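Side-chain contacts in aminoglycoside N(3)-acetyltransferase (Enterobacter cloacae, PDB 6NP3), which transfers an acetyl group from acetyl-CoA to the 3-amino group of 2-deoxystreptamine antibiotics and so probably confers resistance to gentamicin and its relatives: residues L170-A173 with E174-R178; R144-I147 with A148-L151; F257-E260 with W261-R265; G209-D212 with E213-A216; S65-E68 with Q69-H73. One frame throughout, in Å; residues are numbered along the deposited sequence.

In the fold
All five contacts are local, between side chains a few residues apart. Contact 1 is the buried one; the others are partly buried. Y172 of contact 1 packs on contact 2, while A173 and V176 pack on I259 of contact 3. Helix 170-176 is thus covered by helices 146-151 and 251-265. Contact 4 is a loop rather than a helix, and its I210 reaches E174 of contact 1. Contacts 1 and 5 both touch the bound gentamicin ligand, though their centres are about 22 Å apart. Contact 1 offers it a histidine, contact 5 a carboxylate and a tyrosine face. Contacts 2 and 3 combine apolar packing with an arginine that binds main-chain carbonyls.

Contact 1. Residues L170-A173 with E174-R178; sequences LHYA and EAVAR. With LLL ((2R,3R,4R,5R)-2-((1S,2S,3R,4S,6R)-4,6-diamino-3-((2R,3R,6S)-3-amino-6-(aminomethyl)-tetrahydro-2H-pyran-2-yloxy)-2-hydr oxycyclohexyloxy)-5-methyl-4-(methylamino)-tetrahydro-2H-pyran-3,5-diol), chain B.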
# COMPACT_ATOMS: atom_id res chain seq x y z
N LEU A 170 2.67 3.28 -7.15
CA LEU A 170 3.72 3.86 -7.98
C LEU A 170 5.10 3.28 -7.71
O LEU A 170 5.99 3.45 -8.55
CB LEU A 170 3.72 5.38 -7.89
CG LEU A 170 2.70 6.07 -8.79
CD1 LEU A 170 2.54 7.52 -8.43
CD2 LEU A 170 3.12 5.90 -10.24
N HIS A 171 5.31 2.61 -6.57
CA HIS A 171 6.55 1.84 -6.44
C HIS A 171 6.69 0.76 -7.50
O HIS A 171 7.82 0.34 -7.77
CB HIS A 171 6.72 1.31 -5.01
CG HIS A 171 6.83 2.38 -3.98
ND1 HIS A 171 7.83 3.33 -4.00
CD2 HIS A 171 6.09 2.65 -2.88
CE1 HIS A 171 7.69 4.14 -2.97
NE2 HIS A 171 6.64 3.75 -2.27
N TYR A 172 5.59 0.28 -8.09
CA TYR A 172 5.73 -0.65 -9.22
C TYR A 172 6.41 0.04 -10.39
O TYR A 172 7.27 -0.54 -11.06
CB TYR A 172 4.35 -1.20 -9.60
CG TYR A 172 4.41 -2.18 -10.74
CD1 TYR A 172 4.52 -1.75 -12.04
CD2 TYR A 172 4.39 -3.54 -10.52
CE1 TYR A 172 4.63 -2.64 -13.10
CE2 TYR A 172 4.46 -4.43 -11.57
CZ TYR A 172 4.59 -3.98 -12.86
OH TYR A 172 4.70 -4.89 -13.90
N ALA A 173 6.00 1.28 -10.68
CA ALA A 173 6.63 2.00 -11.77
C ALA A 173 8.13 2.14 -11.55
O ALA A 173 8.93 2.04 -12.48
CB ALA A 173 6.01 3.38 -11.93
N GLU A 174 8.52 2.42 -10.31
CA GLU A 174 9.93 2.55 -10.00
C GLU A 174 10.66 1.24 -10.23
O GLU A 174 11.79 1.24 -10.74
CB GLU A 174 10.08 3.01 -8.54
CG GLU A 174 9.55 4.39 -8.24
CD GLU A 174 9.77 4.85 -6.85
OE1 GLU A 174 9.85 6.07 -6.67
OE2 GLU A 174 9.80 4.03 -5.92
N ALA A 175 10.05 0.12 -9.85
CA ALA A 175 10.67 -1.18 -9.99
C ALA A 175 10.93 -1.51 -11.44
O ALA A 175 12.00 -2.03 -11.77
CB ALA A 175 9.77 -2.24 -9.38
N VAL A 176 10.01 -1.16 -12.34
CA VAL A 176 10.16 -1.57 -13.73
C VAL A 176 10.78 -0.50 -14.62
O VAL A 176 11.11 -0.80 -15.79
CB VAL A 176 8.85 -2.09 -14.36
CG1 VAL A 176 8.27 -3.25 -13.54
CG2 VAL A 176 7.82 -0.98 -14.56
N ALA A 177 10.97 0.70 -14.12
CA ALA A 177 11.46 1.78 -14.98
C ALA A 177 12.85 1.46 -15.51
O ALA A 177 13.76 1.09 -14.77
CB ALA A 177 11.48 3.08 -14.19
N ARG A 178 13.04 1.69 -16.82
CA ARG A 178 14.30 1.39 -17.50
C ARG A 178 15.19 2.63 -17.43
O ARG A 178 15.34 3.39 -18.39
CB ARG A 178 14.02 1.01 -18.95
CG ARG A 178 13.24 -0.25 -19.10
CD ARG A 178 12.73 -0.42 -20.51
NE ARG A 178 12.10 -1.72 -20.71
CZ ARG A 178 11.50 -2.09 -21.82
NH1 ARG A 178 11.40 -1.27 -22.85
NH2 ARG A 178 10.99 -3.29 -21.90
C11 LLL B . 7.39 7.50 3.43
O11 LLL B . 6.81 6.54 2.52
C21 LLL B . 6.29 8.51 3.78
N21 LLL B . 5.12 7.75 4.18
C31 LLL B . 5.89 9.27 2.57
C41 LLL B . 7.11 10.02 2.05
C51 LLL B . 8.21 9.00 1.77
O51 LLL B . 8.49 8.25 2.92
C61 LLL B . 9.49 9.70 1.36
N61 LLL B . 10.51 8.68 1.12
C12 LLL B . 7.47 2.38 2.26
N12 LLL B . 7.99 1.04 1.99
C22 LLL B . 7.22 3.15 0.97
C32 LLL B . 6.62 4.49 1.34
N32 LLL B . 6.35 5.26 0.13
C42 LLL B . 7.54 5.34 2.23
C52 LLL B . 7.92 4.53 3.47
O52 LLL B . 8.91 5.25 4.17
C62 LLL B . 8.47 3.16 3.13
O62 LLL B . 8.64 2.44 4.34
C13 LLL B . 9.92 1.84 4.57
C23 LLL B . 9.67 0.59 5.41
O23 LLL B . 8.74 -0.21 4.72
C33 LLL B . 9.04 0.97 6.76
N33 LLL B . 8.91 -0.24 7.60
C43 LLL B . 9.95 2.01 7.45
O43 LLL B . 11.13 1.34 7.82
C53 LLL B . 10.25 3.17 6.50
O53 LLL B . 10.80 2.74 5.28
C83 LLL B . 9.25 2.58 8.69
C93 LLL B . 7.52 -0.39 8.09
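H171 and E174 run alongside each other in the same direction from helix 170-176. CG is anti to the carbonyl carbon in both (chi1 -62° in H171), which keeps the ring and the carboxylate on one flank. H171 ND1 donates to E174 OE2 at 2.8 Å, and the bond is fairly straight at 164°. The carboxylate oxygen sits in the imidazole plane. The ring, in contrast, meets OE2 from above the carboxylate plane; the two planes are 56° apart. At the other end of the ring, NE2 accepts from N32 of the gentamicin ligand at 2.9 Å, also in plane. The next residue, Y172, meets V176 one turn later at a slant. V176 CG1 is 3.7 Å from Y172 CE1 and makes an off-centre CH-pi contact, 4.2 Å from the ring centroid. Main-chain bonds such as E174 N to L170 O (3.2 Å) hold the helix together until A177 leaves it. Helix 222-233 packs on H171 and E174. The imidazole is therefore gripped at both nitrogens, as donor to glutamate and acceptor from substrate. N32 is probably the amine that is acetylated. The arrangement is consistent with H171 acting on this amine, its ring held in place by E174.

Contact 2. Residues R144-I147 with A148-L151; sequences RSPI and ARFL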
# COMPACT_ATOMS: atom_id res chain seq x y z
N ARG A 144 5.33 -9.57 -9.69
CA ARG A 144 5.04 -10.77 -8.91
C ARG A 144 4.51 -10.41 -7.53
O ARG A 144 4.18 -11.33 -6.75
CB ARG A 144 6.23 -11.74 -8.81
CG ARG A 144 6.73 -12.16 -10.19
CD ARG A 144 7.84 -13.20 -10.12
NE ARG A 144 7.39 -14.41 -9.43
CZ ARG A 144 6.88 -15.48 -10.03
NH1 ARG A 144 6.74 -15.52 -11.35
NH2 ARG A 144 6.49 -16.51 -9.31
N SER A 145 4.38 -9.14 -7.20
CA SER A 145 3.82 -8.74 -5.92
C SER A 145 2.31 -8.57 -5.99
O SER A 145 1.71 -8.53 -7.07
CB SER A 145 4.43 -7.42 -5.45
OG SER A 145 3.91 -6.34 -6.22
N PRO A 146 1.66 -8.38 -4.84
CA PRO A 146 0.23 -8.08 -4.86
C PRO A 146 -0.10 -6.82 -5.62
O PRO A 146 -1.18 -6.73 -6.24
CB PRO A 146 -0.11 -7.96 -3.37
CG PRO A 146 0.83 -8.94 -2.70
CD PRO A 146 2.14 -8.73 -3.48
N ILE A 147 0.79 -5.82 -5.63
CA ILE A 147 0.55 -4.64 -6.44
C ILE A 147 0.49 -5.00 -7.91
O ILE A 147 -0.35 -4.47 -8.65
CB ILE A 147 1.65 -3.60 -6.20
CG1 ILE A 147 1.69 -3.11 -4.76
CG2 ILE A 147 1.59 -2.43 -7.19
CD1 ILE A 147 0.51 -2.38 -4.38
N ALA A 148 1.40 -5.84 -8.37
CA ALA A 148 1.34 -6.25 -9.77
C ALA A 148 -0.02 -6.84 -10.12
O ALA A 148 -0.58 -6.55 -11.18
CB ALA A 148 2.46 -7.24 -10.08
N ARG A 149 -0.54 -7.71 -9.28
CA ARG A 149 -1.83 -8.33 -9.56
C ARG A 149 -2.98 -7.33 -9.48
O ARG A 149 -3.89 -7.35 -10.31
CB ARG A 149 -2.01 -9.56 -8.66
CG ARG A 149 -1.10 -10.69 -9.10
CD ARG A 149 -1.27 -11.98 -8.29
NE ARG A 149 -0.91 -11.81 -6.89
CZ ARG A 149 0.34 -11.83 -6.43
NH1 ARG A 149 1.39 -12.04 -7.22
NH2 ARG A 149 0.54 -11.63 -5.14
N PHE A 150 -2.93 -6.41 -8.50
CA PHE A 150 -3.91 -5.32 -8.41
C PHE A 150 -3.97 -4.52 -9.70
O PHE A 150 -5.05 -4.17 -10.17
CB PHE A 150 -3.47 -4.46 -7.21
CG PHE A 150 -4.15 -3.13 -7.07
CD1 PHE A 150 -5.43 -3.04 -6.58
CD2 PHE A 150 -3.47 -1.96 -7.35
CE1 PHE A 150 -6.03 -1.84 -6.43
CE2 PHE A 150 -4.10 -0.74 -7.17
CZ PHE A 150 -5.37 -0.70 -6.71
N LEU A 151 -2.80 -4.23 -10.28
CA LEU A 151 -2.74 -3.45 -11.50
C LEU A 151 -3.28 -4.23 -12.67
O LEU A 151 -3.73 -3.62 -13.64
CB LEU A 151 -1.30 -3.07 -11.82
CG LEU A 151 -0.68 -2.07 -10.86
CD1 LEU A 151 0.82 -1.95 -11.06
CD2 LEU A 151 -1.35 -0.72 -10.91
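R149 bends at chi3 (-64°), which turns its guanidinium back beside P146 and toward the residues before the helix. S145 has OG between its backbone N and carbonyl carbon (chi1 74°), which aims the hydroxyl at the first turn. R149 NH1 donates to R144 O at 2.9 Å. It reaches that carbonyl from well above its plane, 71° out. S145 O lies over one face of the guanidinium, offset toward the rim. P146 and R149 run side by side, with P146 CG 3.6 Å from R149 NH2. The remaining nitrogens are used too: NH2 bonds to the carbonyls of P134 and L131, and NE bonds weakly to W130 O. The charged group is thus fixed by several main-chain oxygens. Further along, I147 CG2 touches L151 CD1 at 4.0 Å, on the side where Y172 of helix 170-176 packs. F150 faces strand 22-27. S145 OG accepts a weak bond from A148 N at 3.3 Å and is also hydrogen-bonded to G142 O. R149 N closes the first turn on S145 O at 3.3 Å. This is a serine N-cap followed by proline in the first turn, a common way to start a helix, here helix 146-151.

Contact 3. Residues F257-E260 with W261-R265; sequences FGIE and WLEAR
F257 and W261 sit one turn apart on the C-terminal helix 251-265, and their rings meet obliquely. F257 CE1 is 3.8 Å from W261 CD1. The ring planes are 38° apart and the F257 ring centroid is 5.7 Å from that of the five-membered ring of W261. Both side chains have CG anti to the backbone N (chi1 175° in F257), which sends both rings to one flank of the helix. On another flank, I259 and E263 run alongside each other, and the methyl I259 CG2 rests against the carboxylate. Beneath them run regular helical bonds, such as L262 N to G258 O at 3.0 Å.

R265 adds the next layer. Its guanidinium lies over the NE1 side of one indole face, offset toward the rim. W261 NE1 in turn lies 3.3 Å from the guanidinium plane of R265, over its centre. R265 NH2 also donates to W261 O at 3.1 Å, which helps keep the group over the indole. Helix 222-233 packs against the aromatic pair: D229 OD2 accepts a hydrogen bond from W261 NE1, Y230 meets F257 edge-to-face, and I226 packs on both rings. Toward helix 170-176, I259 meets A173 and V176, L262 lies on A177, and just past the end of that helix E263 OE2 accepts from the backbone N of R178 at 2.8 Å.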
# COMPACT_ATOMS: atom_id res chain seq x y z
N PHE A 257 1.67 6.10 -16.53
CA PHE A 257 2.14 7.47 -16.56
C PHE A 257 3.46 7.59 -15.82
O PHE A 257 4.39 8.27 -16.28
CB PHE A 257 1.08 8.38 -15.95
CG PHE A 257 1.50 9.82 -15.83
CD1 PHE A 257 2.16 10.27 -14.70
CD2 PHE A 257 1.21 10.73 -16.82
CE1 PHE A 257 2.54 11.58 -14.57
CE2 PHE A 257 1.60 12.06 -16.68
CZ PHE A 257 2.22 12.48 -15.55
N GLY A 258 3.58 6.91 -14.68
CA GLY A 258 4.80 7.02 -13.89
C GLY A 258 6.01 6.36 -14.52
O GLY A 258 7.13 6.89 -14.44
N ILE A 259 5.81 5.23 -15.19
CA ILE A 259 6.89 4.61 -15.96
C ILE A 259 7.38 5.57 -17.03
O ILE A 259 8.59 5.78 -17.21
CB ILE A 259 6.43 3.27 -16.57
CG1 ILE A 259 6.09 2.27 -15.45
CG2 ILE A 259 7.47 2.71 -17.53
CD1 ILE A 259 5.31 1.07 -15.95
N GLU A 260 6.45 6.12 -17.80
CA GLU A 260 6.81 7.09 -18.84
C GLU A 260 7.50 8.30 -18.24
O GLU A 260 8.47 8.83 -18.82
CB GLU A 260 5.56 7.50 -19.62
CG GLU A 260 4.93 6.38 -20.39
CD GLU A 260 3.61 6.75 -21.04
OE1 GLU A 260 3.29 7.96 -21.15
OE2 GLU A 260 2.87 5.83 -21.45
N TRP A 261 7.04 8.78 -17.09
CA TRP A 261 7.57 9.98 -16.47
C TRP A 261 9.03 9.77 -16.09
O TRP A 261 9.89 10.61 -16.39
CB TRP A 261 6.73 10.30 -15.23
CG TRP A 261 6.95 11.58 -14.53
CD1 TRP A 261 6.19 12.71 -14.65
CD2 TRP A 261 7.94 11.87 -13.54
NE1 TRP A 261 6.65 13.69 -13.81
CE2 TRP A 261 7.73 13.21 -13.12
CE3 TRP A 261 9.00 11.15 -12.97
CZ2 TRP A 261 8.52 13.82 -12.16
CZ3 TRP A 261 9.78 11.76 -12.01
CH2 TRP A 261 9.54 13.08 -11.62
N LEU A 262 9.32 8.65 -15.43
CA LEU A 262 10.69 8.32 -15.06
C LEU A 262 11.57 8.12 -16.28
O LEU A 262 12.70 8.63 -16.33
CB LEU A 262 10.71 7.06 -14.19
CG LEU A 262 10.15 7.26 -12.79
CD1 LEU A 262 9.84 5.91 -12.16
CD2 LEU A 262 11.08 8.08 -11.90
N GLU A 263 11.09 7.39 -17.29
CA GLU A 263 11.93 7.08 -18.45
C GLU A 263 12.18 8.30 -19.33
O GLU A 263 13.23 8.38 -19.99
CB GLU A 263 11.31 5.94 -19.25
CG GLU A 263 11.43 4.63 -18.47
CD GLU A 263 10.77 3.39 -19.06
OE1 GLU A 263 10.15 3.46 -20.14
OE2 GLU A 263 10.84 2.32 -18.41
N ALA A 264 11.27 9.28 -19.30
CA ALA A 264 11.50 10.52 -20.02
C ALA A 264 12.56 11.38 -19.35
O ALA A 264 13.21 12.19 -20.02
CB ALA A 264 10.19 11.31 -20.14
N ARG A 265 12.76 11.22 -18.04
CA ARG A 265 13.63 12.11 -17.29
C ARG A 265 15.01 11.54 -17.01
O ARG A 265 15.92 12.30 -16.68
CB ARG A 265 13.00 12.50 -15.95
CG ARG A 265 11.90 13.47 -16.11
CD ARG A 265 11.02 13.61 -14.90
NE ARG A 265 10.03 14.65 -15.15
CZ ARG A 265 9.03 14.56 -16.03
NH1 ARG A 265 8.20 15.57 -16.19
NH2 ARG A 265 8.86 13.46 -16.75

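Contact 4. Residues G209-D212 with E213-A216; sequences GILD and EYAA
A short 3-10 turn forms within the loop that joins strand 196-205 to helix 222-233, and L211 and Y214 pack together across it. L211 extends along Y214, with L211 CB 3.8 Å from Y214 CD2. I210 CG2 comes to the same ring atom, Y214 CD2, at 4.0 Å but approaches at an angle. E213 CG lies over the centre of one tyrosine face. E213 has its CG between the backbone N and the carbonyl carbon (chi1 62°), which places its chain there. Two i to i+3 bonds close the turn. Y214 N donates to L211 O at 2.8 Å and A215 N to D212 O at 3.1 Å. G209 closes the loop: its CA is 4.0 Å from A215 CA and 3.4 Å from Y214 O. Such a close approach depends on the lack of a side chain there. S207 and N208, just before it, line the antibiotic pocket. The polar ends are also used. Y214 OH is hydrogen-bonded to H266 NE2, and D212 OD1 forms a salt bridge with R183 NH1. The turn thus pairs an apolar patch round Y214 with a phenol bonded to H266 and an aspartate held by the charge of R183.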
# COMPACT_ATOMS: atom_id res chain seq x y z
N GLY A 209 13.14 6.21 -2.18
CA GLY A 209 13.76 7.04 -3.21
C GLY A 209 14.48 6.17 -4.22
O GLY A 209 15.53 5.61 -3.92
N ILE A 210 13.96 6.13 -5.45
CA ILE A 210 14.51 5.22 -6.45
C ILE A 210 15.83 5.74 -7.02
O ILE A 210 16.62 4.94 -7.53
CB ILE A 210 13.47 4.92 -7.54
CG1 ILE A 210 13.91 3.74 -8.43
CG2 ILE A 210 13.14 6.16 -8.38
CD1 ILE A 210 14.07 2.44 -7.72
N LEU A 211 16.02 7.05 -7.04
CA LEU A 211 17.30 7.65 -7.40
C LEU A 211 17.73 8.56 -6.26
O LEU A 211 16.90 8.99 -5.44
CB LEU A 211 17.19 8.51 -8.66
CG LEU A 211 16.73 7.84 -9.95
CD1 LEU A 211 16.74 8.88 -11.08
CD2 LEU A 211 17.56 6.65 -10.31
N ASP A 212 19.03 8.89 -6.24
CA ASP A 212 19.57 9.75 -5.19
C ASP A 212 18.76 11.03 -5.05
O ASP A 212 18.49 11.48 -3.93
CB ASP A 212 21.04 10.09 -5.48
CG ASP A 212 21.96 8.88 -5.39
OD1 ASP A 212 21.56 7.86 -4.80
OD2 ASP A 212 23.10 8.98 -5.92
N GLU A 213 18.36 11.64 -6.16
CA GLU A 213 17.68 12.92 -6.09
C GLU A 213 16.28 12.80 -5.53
O GLU A 213 15.67 13.83 -5.22
CB GLU A 213 17.62 13.56 -7.48
CG GLU A 213 16.84 12.76 -8.51
CD GLU A 213 17.15 13.23 -9.91
OE1 GLU A 213 16.44 14.11 -10.43
OE2 GLU A 213 18.13 12.73 -10.49
N TYR A 214 15.76 11.58 -5.37
CA TYR A 214 14.43 11.35 -4.80
C TYR A 214 14.51 10.81 -3.37
O TYR A 214 13.46 10.45 -2.80
CB TYR A 214 13.59 10.40 -5.67
CG TYR A 214 13.43 10.89 -7.07
CD1 TYR A 214 12.83 12.10 -7.33
CD2 TYR A 214 13.83 10.12 -8.15
CE1 TYR A 214 12.69 12.56 -8.61
CE2 TYR A 214 13.65 10.55 -9.43
CZ TYR A 214 13.11 11.78 -9.67
OH TYR A 214 12.97 12.22 -10.97
N ALA A 215 15.71 10.73 -2.79
CA ALA A 215 15.93 10.00 -1.55
C ALA A 215 16.16 10.89 -0.33
O ALA A 215 16.53 10.38 0.72
CB ALA A 215 17.09 9.01 -1.71
N ALA A 216 15.93 12.19 -0.44
CA ALA A 216 15.99 13.05 0.73
C ALA A 216 15.04 12.53 1.80
O ALA A 216 13.91 12.13 1.47
CB ALA A 216 15.60 14.48 0.35

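Contact 5. Residues S65-E68 with Q69-H73; sequences SPYE and QTLGH. With LLL ((2R,3R,4R,5R)-2-((1S,2S,3R,4S,6R)-4,6-diamino-3-((2R,3R,6S)-3-amino-6-(aminomethyl)-tetrahydro-2H-pyran-2-yloxy)-2-hydr oxycyclohexyloxy)-5-methyl-4-(methylamino)-tetrahydro-2H-pyran-3,5-diol), chain B.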
# COMPACT_ATOMS: atom_id res chain seq x y z
N SER A 65 8.33 -4.33 12.00
CA SER A 65 9.27 -4.70 10.96
C SER A 65 10.67 -4.22 11.34
O SER A 65 10.85 -3.03 11.62
CB SER A 65 8.85 -4.02 9.67
OG SER A 65 9.87 -4.24 8.72
N PRO A 66 11.68 -5.09 11.33
CA PRO A 66 13.05 -4.69 11.66
C PRO A 66 13.82 -4.11 10.47
O PRO A 66 14.99 -4.45 10.24
CB PRO A 66 13.67 -6.00 12.16
CG PRO A 66 13.02 -7.05 11.33
CD PRO A 66 11.60 -6.55 11.11
N TYR A 67 13.16 -3.22 9.73
CA TYR A 67 13.74 -2.64 8.53
C TYR A 67 14.97 -1.81 8.86
O TYR A 67 16.08 -2.08 8.39
CB TYR A 67 12.67 -1.81 7.81
CG TYR A 67 13.08 -1.27 6.47
CD1 TYR A 67 13.69 -0.03 6.36
CD2 TYR A 67 12.83 -1.98 5.32
CE1 TYR A 67 14.05 0.48 5.11
CE2 TYR A 67 13.18 -1.49 4.08
CZ TYR A 67 13.80 -0.26 3.98
OH TYR A 67 14.16 0.22 2.72
N GLU A 68 14.79 -0.75 9.64
CA GLU A 68 15.93 0.10 9.97
C GLU A 68 17.01 -0.68 10.70
O GLU A 68 18.21 -0.43 10.49
CB GLU A 68 15.47 1.28 10.81
CG GLU A 68 14.88 2.45 10.02
CD GLU A 68 13.38 2.36 9.82
OE1 GLU A 68 12.72 1.57 10.52
OE2 GLU A 68 12.86 3.09 8.96
N GLN A 69 16.62 -1.64 11.54
CA GLN A 69 17.57 -2.36 12.37
C GLN A 69 18.43 -3.32 11.57
O GLN A 69 19.50 -3.71 12.04
CB GLN A 69 16.80 -3.14 13.44
CG GLN A 69 16.03 -2.27 14.44
CD GLN A 69 14.61 -1.92 14.01
OE1 GLN A 69 14.26 -1.99 12.83
NE2 GLN A 69 13.80 -1.51 14.98
N THR A 70 17.99 -3.72 10.37
CA THR A 70 18.76 -4.65 9.55
C THR A 70 19.25 -4.00 8.26
O THR A 70 19.98 -4.65 7.50
CB THR A 70 17.94 -5.90 9.23
OG1 THR A 70 16.84 -5.55 8.38
CG2 THR A 70 17.46 -6.57 10.49
N LEU A 71 18.85 -2.77 7.98
CA LEU A 71 19.14 -2.13 6.71
C LEU A 71 20.65 -2.00 6.51
O LEU A 71 21.37 -1.53 7.39
CB LEU A 71 18.54 -0.74 6.73
CG LEU A 71 17.82 -0.15 5.52
CD1 LEU A 71 18.08 1.39 5.50
CD2 LEU A 71 18.13 -0.73 4.18
N GLY A 72 21.13 -2.42 5.34
CA GLY A 72 22.53 -2.27 5.00
C GLY A 72 23.44 -3.36 5.51
O GLY A 72 24.64 -3.33 5.21
N HIS A 73 22.93 -4.32 6.27
CA HIS A 73 23.73 -5.41 6.80
C HIS A 73 23.57 -6.64 5.93
O HIS A 73 22.50 -6.89 5.38
CB HIS A 73 23.33 -5.73 8.24
CG HIS A 73 23.51 -4.59 9.19
ND1 HIS A 73 24.74 -4.26 9.72
CD2 HIS A 73 22.63 -3.71 9.71
CE1 HIS A 73 24.61 -3.22 10.52
NE2 HIS A 73 23.34 -2.86 10.53
C11 LLL B . 7.39 7.50 3.43
O11 LLL B . 6.81 6.54 2.52
C21 LLL B . 6.29 8.51 3.78
N21 LLL B . 5.12 7.75 4.18
C31 LLL B . 5.89 9.27 2.57
C41 LLL B . 7.11 10.02 2.05
C51 LLL B . 8.21 9.00 1.77
O51 LLL B . 8.49 8.25 2.92
C61 LLL B . 9.49 9.70 1.36
N61 LLL B . 10.51 8.68 1.12
C12 LLL B . 7.47 2.38 2.26
N12 LLL B . 7.99 1.04 1.99
C22 LLL B . 7.22 3.15 0.97
C32 LLL B . 6.62 4.49 1.34
N32 LLL B . 6.35 5.26 0.13
C42 LLL B . 7.54 5.34 2.23
C52 LLL B . 7.92 4.53 3.47
O52 LLL B . 8.91 5.25 4.17
C62 LLL B . 8.47 3.16 3.13
O62 LLL B . 8.64 2.44 4.34
C13 LLL B . 9.92 1.84 4.57
C23 LLL B . 9.67 0.59 5.41
O23 LLL B . 8.74 -0.21 4.72
C33 LLL B . 9.04 0.97 6.76
N33 LLL B . 8.91 -0.24 7.60
C43 LLL B . 9.95 2.01 7.45
O43 LLL B . 11.13 1.34 7.82
C53 LLL B . 10.25 3.17 6.50
O53 LLL B . 10.80 2.74 5.28
C83 LLL B . 9.25 2.58 8.69
C93 LLL B . 7.52 -0.39 8.09
O HOH W 1 10.78 -1.70 14.06
O HOH W 2 20.79 -0.88 10.14
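P66, at the N-cap, and T70, the last residue of the one-turn helix 67-70, meet across the turn. An inverse gamma turn centred on P66 precedes this helix and a type II beta turn, T70 to H73, follows it. Polar contacts close the turn. T70 N donates to Y67 O at 3.2 Å and weakly to P66 O. T70 OG1 lies 2.8 Å from P66 O, and the same hydroxyl is hydrogen-bonded to S188 N of strand 184-193.

Apolar packing comes from Y67 and L71, whose side chains cross obliquely; Y67 CE1 is 3.8 Å from L71 CG. V185 and Y187 of strand 184-193 also pack on the tyrosine.

Ligand contacts use Y67 and E68. With CG anti to the backbone N (chi1 -174°), Y67 turns one face to the antibiotic, and the ligand atom C23 sits 3.9 Å above the centre of that face. E68 bends at chi2 (91°), which brings its carboxylate to the same sugar. The ligand hydroxyl O43 donates to E68 OE2 at 2.7 Å. D118 connects S65 to the ligand: OD1 is hydrogen-bonded to S65 OG and OD2 to the ligand.

Two waters make bridges. One joins the backbone S65 O to the side-chain Q69 NE2. The other joins two carbonyls, donating to E68 O at 2.6 Å and to L71 O at 2.9 Å.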